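Local atomic coordinates of fanconi-associated nuclease 1 homolog (Pseudomonas aeruginosa, PDB entry 5Y7Q), a protein that belongs to the Fanconi-associated nuclease 1 family and combines HTH, SAP and VRR-NUC domains in a largely helical chain bound here to DNA. Residues 457-462 against 510-515; 412-417 against 497-502; 134-139 against 175-180; 92-97 against 125-130. All blocks are in the same frame, centred on the assembly; numbering follows the deposited sequence.

Contact 1 (457-462 against 510-515); sequences ACLGRL and AWFERL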
# COMPACT_ATOMS: atom_id res chain seq x y z
N ALA A 457 -28.29 -6.20 6.78
CA ALA A 457 -28.38 -6.75 8.12
C ALA A 457 -27.62 -5.84 9.10
O ALA A 457 -28.24 -5.23 9.97
CB ALA A 457 -27.85 -8.18 8.16
N CYS A 458 -26.29 -5.72 8.93
CA CYS A 458 -25.47 -5.04 9.93
C CYS A 458 -25.90 -3.59 10.12
O CYS A 458 -26.18 -3.15 11.24
CB CYS A 458 -23.99 -5.11 9.55
SG CYS A 458 -23.15 -6.67 9.91
N LEU A 459 -25.97 -2.85 9.01
CA LEU A 459 -26.44 -1.46 9.08
C LEU A 459 -27.83 -1.36 9.70
O LEU A 459 -28.14 -0.37 10.36
CB LEU A 459 -26.46 -0.86 7.69
CG LEU A 459 -25.11 -0.80 6.99
CD1 LEU A 459 -25.33 -0.19 5.64
CD2 LEU A 459 -24.14 0.02 7.84
N GLY A 460 -28.66 -2.39 9.49
CA GLY A 460 -29.98 -2.41 10.09
C GLY A 460 -29.95 -2.21 11.59
O GLY A 460 -30.82 -1.52 12.13
N ARG A 461 -28.94 -2.75 12.27
CA ARG A 461 -28.91 -2.62 13.73
C ARG A 461 -28.90 -1.16 14.17
O ARG A 461 -29.09 -0.89 15.37
CB ARG A 461 -27.70 -3.32 14.34
CG ARG A 461 -27.41 -4.71 13.77
CD ARG A 461 -26.40 -5.49 14.62
NE ARG A 461 -27.09 -6.34 15.59
CZ ARG A 461 -26.52 -7.38 16.21
NH1 ARG A 461 -25.25 -7.69 15.97
NH2 ARG A 461 -27.24 -8.09 17.08
N LEU A 462 -28.69 -0.21 13.25
CA LEU A 462 -28.80 1.20 13.58
C LEU A 462 -30.25 1.65 13.77
O LEU A 462 -30.48 2.65 14.47
CB LEU A 462 -28.13 2.03 12.48
CG LEU A 462 -26.63 1.98 12.21
CD1 LEU A 462 -26.31 2.68 10.90
CD2 LEU A 462 -25.84 2.63 13.33
N ALA A 510 -25.82 7.70 7.50
CA ALA A 510 -25.44 8.56 6.38
C ALA A 510 -23.96 8.38 6.03
O ALA A 510 -23.60 8.06 4.89
CB ALA A 510 -25.76 10.02 6.71
N TRP A 511 -23.08 8.54 7.03
CA TRP A 511 -21.66 8.36 6.80
C TRP A 511 -21.36 6.98 6.23
O TRP A 511 -20.63 6.84 5.25
CB TRP A 511 -20.88 8.58 8.09
CG TRP A 511 -21.02 9.95 8.61
CD1 TRP A 511 -21.21 11.10 7.88
CD2 TRP A 511 -21.06 10.33 9.98
NE1 TRP A 511 -21.34 12.18 8.72
CE2 TRP A 511 -21.25 11.73 10.02
CE3 TRP A 511 -20.95 9.63 11.18
CZ2 TRP A 511 -21.32 12.44 11.21
CZ3 TRP A 511 -21.02 10.34 12.36
CH2 TRP A 511 -21.20 11.73 12.37
N PHE A 512 -21.92 5.93 6.84
CA PHE A 512 -21.58 4.56 6.47
C PHE A 512 -21.96 4.27 5.02
O PHE A 512 -21.20 3.62 4.28
CB PHE A 512 -22.25 3.57 7.42
CG PHE A 512 -21.68 3.61 8.82
CD1 PHE A 512 -20.60 4.43 9.12
CD2 PHE A 512 -22.20 2.80 9.81
CE1 PHE A 512 -20.06 4.48 10.40
CE2 PHE A 512 -21.66 2.83 11.09
CZ PHE A 512 -20.59 3.67 11.39
N GLU A 513 -23.11 4.77 4.58
CA GLU A 513 -23.49 4.59 3.19
C GLU A 513 -22.60 5.40 2.26
O GLU A 513 -22.31 4.95 1.14
CB GLU A 513 -24.96 4.95 2.99
CG GLU A 513 -25.70 4.03 2.02
CD GLU A 513 -26.47 2.92 2.72
OE1 GLU A 513 -27.39 3.23 3.52
OE2 GLU A 513 -26.15 1.74 2.48
N ARG A 514 -22.14 6.57 2.69
CA ARG A 514 -21.23 7.33 1.83
C ARG A 514 -19.90 6.60 1.64
O ARG A 514 -19.37 6.55 0.53
CB ARG A 514 -20.98 8.73 2.40
CG ARG A 514 -20.23 9.66 1.43
CD ARG A 514 -20.03 11.06 1.99
NE ARG A 514 -18.69 11.58 1.71
CZ ARG A 514 -18.38 12.35 0.67
NH1 ARG A 514 -19.31 12.70 -0.22
NH2 ARG A 514 -17.12 12.75 0.52
N LEU A 515 -19.36 6.03 2.72
CA LEU A 515 -18.13 5.26 2.62
C LEU A 515 -18.30 4.06 1.69
O LEU A 515 -17.50 3.85 0.77
CB LEU A 515 -17.70 4.81 4.01
CG LEU A 515 -16.39 4.03 4.07
CD1 LEU A 515 -15.30 4.74 3.26
CD2 LEU A 515 -15.99 3.87 5.51
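Leu459 meets Phe512 where helix 452-460 packs against helix 505-517 of the VRR-NUC domain, a helix-helix contact made by side chains while the backbones keep their distance. The CA atoms of Leu459 and Phe512 stand 8.2 Å apart, and both side chains leave the backbone toward the other segment. They pass at a slant, and the CD2 methyl of Leu459 comes in at the ring edge, near the ring plane, 3.9 Å from CD2 of Phe512. In Phe512 a chi1 of -69° sets CG anti to the carbonyl carbon and places the ring where the leucine methyl meets its edge. Leu462, three residues further along, adds a second and looser apolar touch, its CD1 lying 4.3 Å from the same CD2 of Phe512 and approaching the ring obliquely; it also packs on Tyr467 of helix 467-478. Glu513 borders this buried patch. Its chain bends at chi2 (97°), which helps bring the carboxylate over to the leucine side, where OE2 forms a salt bridge with NH2 of Arg448. The same oxygen also rests against the other methyl of Leu459, with OE2 of Glu513 3.8 Å from CD1.

Contact 2 (412-417 against 497-502); sequences NSLFGL and EQALDC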
# COMPACT_ATOMS: atom_id res chain seq x y z
N ASN A 412 -14.67 5.65 10.48
CA ASN A 412 -14.32 4.40 9.82
C ASN A 412 -14.31 3.25 10.81
O ASN A 412 -14.82 2.17 10.51
CB ASN A 412 -12.98 4.50 9.11
CG ASN A 412 -13.03 5.43 7.93
OD1 ASN A 412 -14.07 6.02 7.65
ND2 ASN A 412 -11.91 5.59 7.24
N SER A 413 -13.77 3.48 12.01
CA SER A 413 -13.75 2.40 12.99
C SER A 413 -15.16 1.93 13.31
O SER A 413 -15.45 0.74 13.22
CB SER A 413 -13.02 2.85 14.25
OG SER A 413 -11.64 2.91 13.98
N LEU A 414 -16.05 2.86 13.67
CA LEU A 414 -17.42 2.47 13.96
C LEU A 414 -18.02 1.66 12.81
O LEU A 414 -18.74 0.68 13.04
CB LEU A 414 -18.26 3.72 14.25
CG LEU A 414 -17.85 4.45 15.53
CD1 LEU A 414 -18.52 5.78 15.59
CD2 LEU A 414 -18.21 3.62 16.72
N PHE A 415 -17.70 2.04 11.58
CA PHE A 415 -18.19 1.28 10.43
C PHE A 415 -17.61 -0.13 10.41
O PHE A 415 -18.33 -1.12 10.21
CB PHE A 415 -17.85 1.99 9.14
CG PHE A 415 -18.06 1.15 7.93
CD1 PHE A 415 -19.34 0.84 7.51
CD2 PHE A 415 -16.98 0.68 7.21
CE1 PHE A 415 -19.55 0.06 6.37
CE2 PHE A 415 -17.18 -0.10 6.08
CZ PHE A 415 -18.47 -0.41 5.66
N GLY A 416 -16.30 -0.25 10.62
CA GLY A 416 -15.68 -1.55 10.54
C GLY A 416 -16.10 -2.46 11.67
O GLY A 416 -16.14 -3.68 11.50
N LEU A 417 -16.41 -1.87 12.83
CA LEU A 417 -16.92 -2.67 13.93
C LEU A 417 -18.32 -3.17 13.64
O LEU A 417 -18.61 -4.36 13.80
CB LEU A 417 -16.88 -1.85 15.22
CG LEU A 417 -15.43 -1.82 15.71
CD1 LEU A 417 -15.27 -0.76 16.80
CD2 LEU A 417 -14.97 -3.23 16.19
N GLU A 497 -17.21 5.01 24.01
CA GLU A 497 -18.47 5.17 24.72
C GLU A 497 -19.08 6.54 24.44
O GLU A 497 -20.26 6.65 24.09
CB GLU A 497 -18.25 4.93 26.22
CG GLU A 497 -19.13 3.82 26.86
CD GLU A 497 -19.11 2.48 26.10
OE1 GLU A 497 -20.12 2.16 25.43
OE2 GLU A 497 -18.09 1.75 26.17
N GLN A 498 -18.25 7.59 24.52
CA GLN A 498 -18.73 8.92 24.14
C GLN A 498 -19.23 8.95 22.70
O GLN A 498 -20.30 9.48 22.42
CB GLN A 498 -17.63 9.96 24.37
CG GLN A 498 -17.18 9.99 25.81
CD GLN A 498 -16.11 11.01 26.08
OE1 GLN A 498 -15.37 11.41 25.18
NE2 GLN A 498 -16.01 11.46 27.33
N ALA A 499 -18.49 8.33 21.77
CA ALA A 499 -18.98 8.29 20.40
C ALA A 499 -20.33 7.57 20.31
O ALA A 499 -21.25 8.05 19.63
CB ALA A 499 -17.95 7.62 19.50
N LEU A 500 -20.48 6.46 21.03
CA LEU A 500 -21.69 5.67 20.93
C LEU A 500 -22.89 6.45 21.42
O LEU A 500 -23.96 6.46 20.78
CB LEU A 500 -21.55 4.39 21.74
CG LEU A 500 -20.74 3.26 21.09
CD1 LEU A 500 -21.07 1.95 21.80
CD2 LEU A 500 -21.05 3.14 19.60
N ASP A 501 -22.76 7.10 22.56
CA ASP A 501 -23.91 7.73 23.16
C ASP A 501 -24.18 9.14 22.63
O ASP A 501 -25.32 9.60 22.72
CB ASP A 501 -23.77 7.67 24.69
CG ASP A 501 -23.87 6.22 25.23
OD1 ASP A 501 -25.01 5.72 25.45
OD2 ASP A 501 -22.81 5.56 25.42
N CYS A 502 -23.17 9.82 22.07
CA CYS A 502 -23.37 11.16 21.52
C CYS A 502 -23.65 11.21 20.02
O CYS A 502 -24.09 12.26 19.54
CB CYS A 502 -22.16 12.05 21.81
SG CYS A 502 -21.90 12.46 23.53
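Leu414 is the residue of 412-417 that reaches both Ala499 and Leu500; the two residues before it are engaged elsewhere. Asn412 and Ser413 come first and face other parts of the structure. ND2 of Asn412 donates to O of Arg523, while OG of Ser413 is hydrogen-bonded to O of Gly409, one turn back on the same helix, and to N of Tyr487; ND2 and OG, both on buried residues, are thus hydrogen-bonded.

At Leu414 the side chain leaves the backbone toward helix 493-502 and its two methyls take separate partners. CD2 meets CD2 of Leu500 at 4.1 Å, whereas CD1 lies 4.4 Å from CB of Ala499, a more distant touch. A chi1 of -66°, with CG of Leu414 beside the backbone N, holds the methyl pair out toward the second helix. Helix 409-418 and helix 493-502, the latter within the VRR-NUC domain, are therefore joined here by aliphatic packing, with the CA atoms of Leu414 and Leu500 8.8 Å apart. The small side chain of Ala499 points toward the first helix, but Leu500 starts off to one side and only the far end of its branched chain arrives at Leu414, the two leucines crossing at an angle.

Beyond Leu414, the backbone continues its helical bonding, N of Gly416 to O of Asn412 at 2.8 Å and N of Leu417 to O of Ser413 at 2.8 Å. Leu417 carries the buried apolar surface onward to Ile471 of helix 467-478 and to Trp488 and Leu491.

Contact 3 (134-139 against 175-180); sequences GLLKKD and EWQADF. With nucleotides of chain D.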
# COMPACT_ATOMS: atom_id res chain seq x y z
N GLY A 134 29.44 -5.20 -2.69
CA GLY A 134 28.46 -5.65 -1.72
C GLY A 134 29.00 -6.72 -0.80
O GLY A 134 28.80 -6.67 0.42
N LEU A 135 29.73 -7.68 -1.36
CA LEU A 135 30.27 -8.76 -0.54
C LEU A 135 31.40 -8.30 0.39
O LEU A 135 31.54 -8.83 1.49
CB LEU A 135 30.74 -9.90 -1.44
CG LEU A 135 29.60 -10.60 -2.17
CD1 LEU A 135 30.03 -11.07 -3.54
CD2 LEU A 135 29.08 -11.75 -1.32
N LEU A 136 32.17 -7.29 0.02
CA LEU A 136 33.45 -7.05 0.67
C LEU A 136 33.41 -5.88 1.65
O LEU A 136 32.58 -4.96 1.53
CB LEU A 136 34.53 -6.77 -0.37
CG LEU A 136 35.32 -8.01 -0.75
CD1 LEU A 136 36.40 -7.65 -1.74
CD2 LEU A 136 35.93 -8.48 0.51
N LYS A 137 34.28 -5.96 2.66
CA LYS A 137 34.49 -4.85 3.58
C LYS A 137 35.33 -3.75 2.94
O LYS A 137 36.11 -3.99 2.01
CB LYS A 137 35.17 -5.33 4.86
CG LYS A 137 34.27 -6.04 5.85
CD LYS A 137 35.11 -6.63 6.99
CE LYS A 137 34.25 -7.03 8.19
NZ LYS A 137 33.69 -5.85 8.91
N LYS A 138 35.18 -2.51 3.45
CA LYS A 138 35.87 -1.37 2.86
C LYS A 138 37.37 -1.44 3.12
O LYS A 138 38.16 -0.91 2.32
CB LYS A 138 35.31 -0.05 3.39
CG LYS A 138 35.93 1.18 2.72
CD LYS A 138 35.49 2.50 3.36
CE LYS A 138 36.32 3.68 2.84
NZ LYS A 138 35.85 5.00 3.38
N ASP A 139 37.80 -2.05 4.22
CA ASP A 139 39.23 -2.26 4.44
C ASP A 139 39.81 -3.18 3.38
O ASP A 139 40.77 -2.82 2.69
CB ASP A 139 39.47 -2.85 5.83
CG ASP A 139 39.57 -1.78 6.89
OD1 ASP A 139 40.28 -0.78 6.66
OD2 ASP A 139 38.93 -1.95 7.95
N GLU A 175 39.18 -14.52 -9.53
CA GLU A 175 39.86 -13.63 -10.46
C GLU A 175 39.94 -12.18 -9.96
O GLU A 175 40.71 -11.40 -10.52
CB GLU A 175 39.18 -13.65 -11.83
CG GLU A 175 39.36 -14.94 -12.61
CD GLU A 175 38.59 -14.93 -13.92
OE1 GLU A 175 39.24 -14.94 -15.00
OE2 GLU A 175 37.33 -14.91 -13.87
N TRP A 176 39.16 -11.80 -8.95
CA TRP A 176 39.31 -10.46 -8.40
C TRP A 176 40.50 -10.41 -7.45
O TRP A 176 41.48 -9.70 -7.71
CB TRP A 176 38.03 -10.01 -7.70
CG TRP A 176 36.92 -9.51 -8.59
CD1 TRP A 176 35.70 -10.09 -8.76
CD2 TRP A 176 36.92 -8.33 -9.40
NE1 TRP A 176 34.94 -9.35 -9.64
CE2 TRP A 176 35.66 -8.26 -10.05
CE3 TRP A 176 37.86 -7.33 -9.66
CZ2 TRP A 176 35.32 -7.24 -10.92
CZ3 TRP A 176 37.51 -6.31 -10.53
CH2 TRP A 176 36.25 -6.27 -11.15
N GLN A 177 40.43 -11.15 -6.35
CA GLN A 177 41.60 -11.38 -5.52
C GLN A 177 41.71 -12.86 -5.18
O GLN A 177 40.74 -13.45 -4.68
CB GLN A 177 41.55 -10.53 -4.24
CG GLN A 177 40.35 -10.75 -3.37
CD GLN A 177 40.64 -10.36 -1.94
OE1 GLN A 177 41.80 -10.34 -1.52
NE2 GLN A 177 39.59 -10.04 -1.17
N ALA A 178 42.88 -13.44 -5.45
CA ALA A 178 43.11 -14.87 -5.28
C ALA A 178 43.40 -15.28 -3.84
O ALA A 178 43.32 -16.47 -3.52
CB ALA A 178 44.26 -15.33 -6.18
N ASP A 179 43.74 -14.33 -2.96
CA ASP A 179 44.04 -14.62 -1.55
C ASP A 179 42.84 -14.42 -0.62
O ASP A 179 42.99 -14.54 0.60
CB ASP A 179 45.25 -13.79 -1.08
CG ASP A 179 44.90 -12.33 -0.77
OD1 ASP A 179 44.68 -12.01 0.42
OD2 ASP A 179 44.88 -11.50 -1.71
N PHE A 180 41.65 -14.12 -1.16
CA PHE A 180 40.47 -13.97 -0.31
C PHE A 180 40.00 -15.34 0.17
O PHE A 180 39.57 -16.17 -0.64
CB PHE A 180 39.35 -13.27 -1.04
CG PHE A 180 38.16 -12.96 -0.17
CD1 PHE A 180 38.33 -12.77 1.20
CD2 PHE A 180 36.88 -12.86 -0.70
CE1 PHE A 180 37.24 -12.49 2.02
CE2 PHE A 180 35.79 -12.58 0.11
CZ PHE A 180 35.98 -12.40 1.46
P DA D 20 32.16 -2.03 5.48
OP1 DA D 20 32.08 -2.59 4.12
OP2 DA D 20 33.35 -2.20 6.35
O5' DA D 20 31.92 -0.48 5.35
C5' DA D 20 31.28 0.12 6.40
C4' DA D 20 30.47 1.29 5.94
O4' DA D 20 29.74 1.76 7.09
C3' DA D 20 31.30 2.49 5.53
O3' DA D 20 30.46 3.45 4.89
C2' DA D 20 31.78 2.96 6.90
C1' DA D 20 30.56 2.68 7.79
N9 DA D 20 30.89 2.11 9.11
C8 DA D 20 31.77 1.12 9.39
N7 DA D 20 31.84 0.82 10.67
C5 DA D 20 30.93 1.68 11.26
C6 DA D 20 30.53 1.88 12.61
N6 DA D 20 31.02 1.18 13.65
N1 DA D 20 29.60 2.84 12.84
C2 DA D 20 29.11 3.53 11.81
N3 DA D 20 29.42 3.43 10.52
C4 DA D 20 30.34 2.48 10.31
P DC D 19 30.78 -7.13 9.46
OP1 DC D 19 31.12 -7.90 8.24
OP2 DC D 19 31.69 -7.09 10.63
O5' DC D 19 30.55 -5.63 8.97
C5' DC D 19 29.51 -5.37 8.06
C4' DC D 19 29.54 -3.93 7.62
O4' DC D 19 28.92 -3.08 8.61
C3' DC D 19 30.93 -3.35 7.38
O3' DC D 19 30.85 -2.48 6.28
C2' DC D 19 31.20 -2.60 8.68
C1' DC D 19 29.82 -2.08 9.02
N1 DC D 19 29.61 -1.87 10.46
C2 DC D 19 28.70 -0.90 10.87
O2 DC D 19 28.13 -0.23 10.01
N3 DC D 19 28.47 -0.73 12.19
C4 DC D 19 29.12 -1.49 13.08
N4 DC D 19 28.88 -1.28 14.38
C5 DC D 19 30.05 -2.49 12.67
C6 DC D 19 30.25 -2.65 11.36
P DA D 21 31.07 4.63 3.98
OP1 DA D 21 30.26 4.79 2.75
OP2 DA D 21 32.54 4.43 3.89
O5' DA D 21 30.82 5.93 4.84
C5' DA D 21 31.74 6.27 5.82
C4' DA D 21 31.12 7.20 6.83
O4' DA D 21 30.80 6.43 8.02
C3' DA D 21 32.05 8.31 7.25
O3' DA D 21 31.42 9.55 7.22
C2' DA D 21 32.50 7.94 8.65
C1' DA D 21 31.46 6.95 9.15
N9 DA D 21 32.08 5.85 9.88
C8 DA D 21 32.89 4.88 9.38
N7 DA D 21 33.34 4.03 10.28
C5 DA D 21 32.80 4.49 11.46
C6 DA D 21 32.90 4.03 12.79
N6 DA D 21 33.61 2.95 13.14
N1 DA D 21 32.23 4.72 13.73
C2 DA D 21 31.51 5.79 13.37
N3 DA D 21 31.35 6.32 12.17
C4 DA D 21 32.02 5.62 11.24
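Leu136 packs against Phe180 and Gln177 on one side of a short turn whose other side is given over to DNA. The close-packed half is small and mainly apolar. CD2 of Leu136 sits over one face of the Phe180 ring, 4.0 Å above its plane and displaced toward the rim, with CZ of Phe180 as its nearest atom at 4.0 Å. The two side chains lie alongside each other with opposed headings, and the ring gets there because its CG lies opposite the backbone N (chi1 -174°). The other methyl of Leu136, CD1, lies beside the Gln177 side chain, which approaches from the opposite direction. Leu136 is buried and also touches Leu141 and Arg96, whereas Phe180 and Gln177 remain partly exposed.

Leu136 leaves helical geometry after helix 129-135 and Lys137 occupies the N-cap position of helix 138-144, making a tight connection between two successive helices of the SAP domain, which presents the N-terminus of helix 138-144 to a phosphate.

On the DNA side the bonds are mostly weak. N of Lys138 has two weak bonds to the phosphate of DA20 of chain D: one to OP1 at 3.2 Å, strongly bent (123°), the other to OP2 at 3.4 Å, nearly straight (172°). Being at the helix start, this N-H probably benefits from the helix dipole. The side chains spread to the flanking phosphate groups: NZ of Lys137 donates to O5' of DC19 of chain D at 3.1 Å, the exception, and, weakly, to its OP2, while the extended Lys138 chain carries NZ to a weak bond with OP2 of DA21 of chain D.

Contact 4 (92-97 against 125-130); sequences GTLFRE and PTLELA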
# COMPACT_ATOMS: atom_id res chain seq x y z
N GLY A 92 19.00 -9.86 -1.18
CA GLY A 92 19.97 -10.06 -2.22
C GLY A 92 20.23 -11.53 -2.49
O GLY A 92 19.71 -12.41 -1.80
N THR A 93 20.98 -11.80 -3.54
CA THR A 93 21.25 -13.17 -3.94
C THR A 93 22.66 -13.67 -3.58
O THR A 93 22.93 -14.86 -3.72
CB THR A 93 20.97 -13.29 -5.44
OG1 THR A 93 20.56 -14.62 -5.75
CG2 THR A 93 22.17 -12.90 -6.27
N LEU A 94 23.54 -12.82 -3.05
CA LEU A 94 24.96 -13.14 -2.84
C LEU A 94 25.30 -13.19 -1.36
O LEU A 94 24.95 -12.26 -0.61
CB LEU A 94 25.84 -12.10 -3.52
CG LEU A 94 25.68 -11.92 -5.02
CD1 LEU A 94 26.24 -10.55 -5.46
CD2 LEU A 94 26.35 -13.08 -5.79
N PHE A 95 25.99 -14.24 -0.93
CA PHE A 95 26.31 -14.44 0.48
C PHE A 95 27.73 -14.94 0.64
O PHE A 95 28.26 -15.65 -0.22
CB PHE A 95 25.33 -15.42 1.14
CG PHE A 95 23.90 -15.00 1.00
CD1 PHE A 95 23.11 -15.52 -0.00
CD2 PHE A 95 23.36 -14.03 1.83
CE1 PHE A 95 21.81 -15.11 -0.15
CE2 PHE A 95 22.07 -13.62 1.68
CZ PHE A 95 21.28 -14.17 0.69
N ARG A 96 28.36 -14.54 1.74
CA ARG A 96 29.67 -15.04 2.13
C ARG A 96 29.47 -16.14 3.15
O ARG A 96 28.67 -15.99 4.07
CB ARG A 96 30.52 -13.93 2.76
CG ARG A 96 30.80 -12.71 1.91
CD ARG A 96 31.39 -11.60 2.79
NE ARG A 96 32.57 -12.02 3.57
CZ ARG A 96 33.76 -11.41 3.55
NH1 ARG A 96 33.98 -10.34 2.78
NH2 ARG A 96 34.75 -11.87 4.31
N GLU A 97 30.23 -17.23 3.01
CA GLU A 97 30.04 -18.38 3.89
C GLU A 97 29.95 -17.98 5.37
O GLU A 97 29.12 -18.52 6.12
CB GLU A 97 31.17 -19.39 3.67
CG GLU A 97 30.99 -20.68 4.44
CD GLU A 97 32.00 -21.72 4.03
OE1 GLU A 97 32.93 -21.99 4.82
OE2 GLU A 97 31.86 -22.27 2.92
N PRO A 125 30.40 -17.61 -8.46
CA PRO A 125 29.69 -16.94 -9.54
C PRO A 125 30.56 -15.85 -10.14
O PRO A 125 31.69 -15.62 -9.71
CB PRO A 125 28.51 -16.31 -8.82
CG PRO A 125 29.14 -15.90 -7.51
CD PRO A 125 30.04 -17.05 -7.15
N THR A 126 29.99 -15.16 -11.12
CA THR A 126 30.66 -14.04 -11.77
C THR A 126 30.11 -12.74 -11.21
O THR A 126 28.89 -12.57 -11.09
CB THR A 126 30.49 -14.11 -13.28
OG1 THR A 126 31.00 -15.36 -13.74
CG2 THR A 126 31.25 -13.00 -13.95
N LEU A 127 31.00 -11.82 -10.86
CA LEU A 127 30.64 -10.63 -10.10
C LEU A 127 30.95 -9.37 -10.90
O LEU A 127 32.06 -9.22 -11.42
CB LEU A 127 31.36 -10.62 -8.75
CG LEU A 127 30.97 -11.78 -7.82
CD1 LEU A 127 31.97 -11.99 -6.66
CD2 LEU A 127 29.56 -11.58 -7.27
N GLU A 128 29.95 -8.50 -11.02
CA GLU A 128 30.19 -7.10 -11.35
C GLU A 128 30.86 -6.41 -10.17
O GLU A 128 30.69 -6.81 -9.01
CB GLU A 128 28.88 -6.40 -11.71
CG GLU A 128 28.32 -6.83 -13.05
CD GLU A 128 29.15 -6.31 -14.23
OE1 GLU A 128 29.74 -5.22 -14.10
OE2 GLU A 128 29.21 -7.00 -15.28
N LEU A 129 31.65 -5.38 -10.48
CA LEU A 129 32.41 -4.68 -9.45
C LEU A 129 31.52 -4.24 -8.31
O LEU A 129 31.91 -4.32 -7.14
CB LEU A 129 33.11 -3.49 -10.07
CG LEU A 129 33.93 -2.59 -9.16
CD1 LEU A 129 34.86 -3.36 -8.23
CD2 LEU A 129 34.71 -1.71 -10.09
N ALA A 130 30.30 -3.79 -8.63
CA ALA A 130 29.36 -3.36 -7.60
C ALA A 130 29.00 -4.51 -6.66
O ALA A 130 28.89 -4.32 -5.44
CB ALA A 130 28.10 -2.80 -8.25
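Leu94 and Pro125 mark the nearest backbone approach of two segments, each with a short extended part, their CA atoms 9.0 Å apart, a separation too wide for backbone pairing. Each segment instead bonds elsewhere. Strand 94-96 is an outer strand of a three-stranded antiparallel sheet and pairs with strand 184-187, Phe95 bonding to Tyr185 and Thr93 to Leu187. The weakly bonded strand 126-127 belongs to a separate two-stranded antiparallel sheet, where Leu127 pairs with Arg171. After it, Glu128 takes the N-cap position before helix 129-135, and N of Glu128 is hydrogen-bonded to OE1 of Gln131 in the first turn.

What joins the segments is therefore a packing of side chains between two small sheets, and with it the HTH domain, which contains 92-97, meets the SAP domain.

Leu94 points toward the second segment and holds Leu127 with both branches: CD2 of Leu127 lies 3.8 Å from CD2 of Leu94 and 3.9 Å from CD1 of Leu94, so a single methyl is set against the fork of the other residue. The two leucine chains lie side by side, running in opposite senses. Leu127 starts off to one side of the line between the segments, and a chi1 of -64°, with CG anti to the carbonyl carbon, turns its CD2 methyl back to Leu94. Pro125 comes in more loosely, CG of its ring being 4.3 Å from CD2 of Leu94. Around them, Gln131 and Leu135 of helix 129-135 cover further parts of Leu94, while Glu186 of strand 184-187 touches both Leu94 and Pro125.

How the contacts relate
The four contacts form two pairs on opposite sides of the chain's centre. Contacts 4 and 3 follow one another in sequence, lie 10 Å apart between centres and both use helix 129-135; Arg96 ties them together, its NH1 lying 3.1 Å from O of Leu135 in a probable hydrogen bond. Contacts 1 and 2 lie 12 Å apart between centres, with segments that alternate along the chain. Their helices 493-502 and 505-517 are consecutive, and Phe512 packs edge-to-face on Phe415. Between contacts 1 and 3 the centres are 64 Å apart. The HTH-SAP region, which touches the DNA, and the helices at the VRR-NUC end are each packed locally, far apart in one chain.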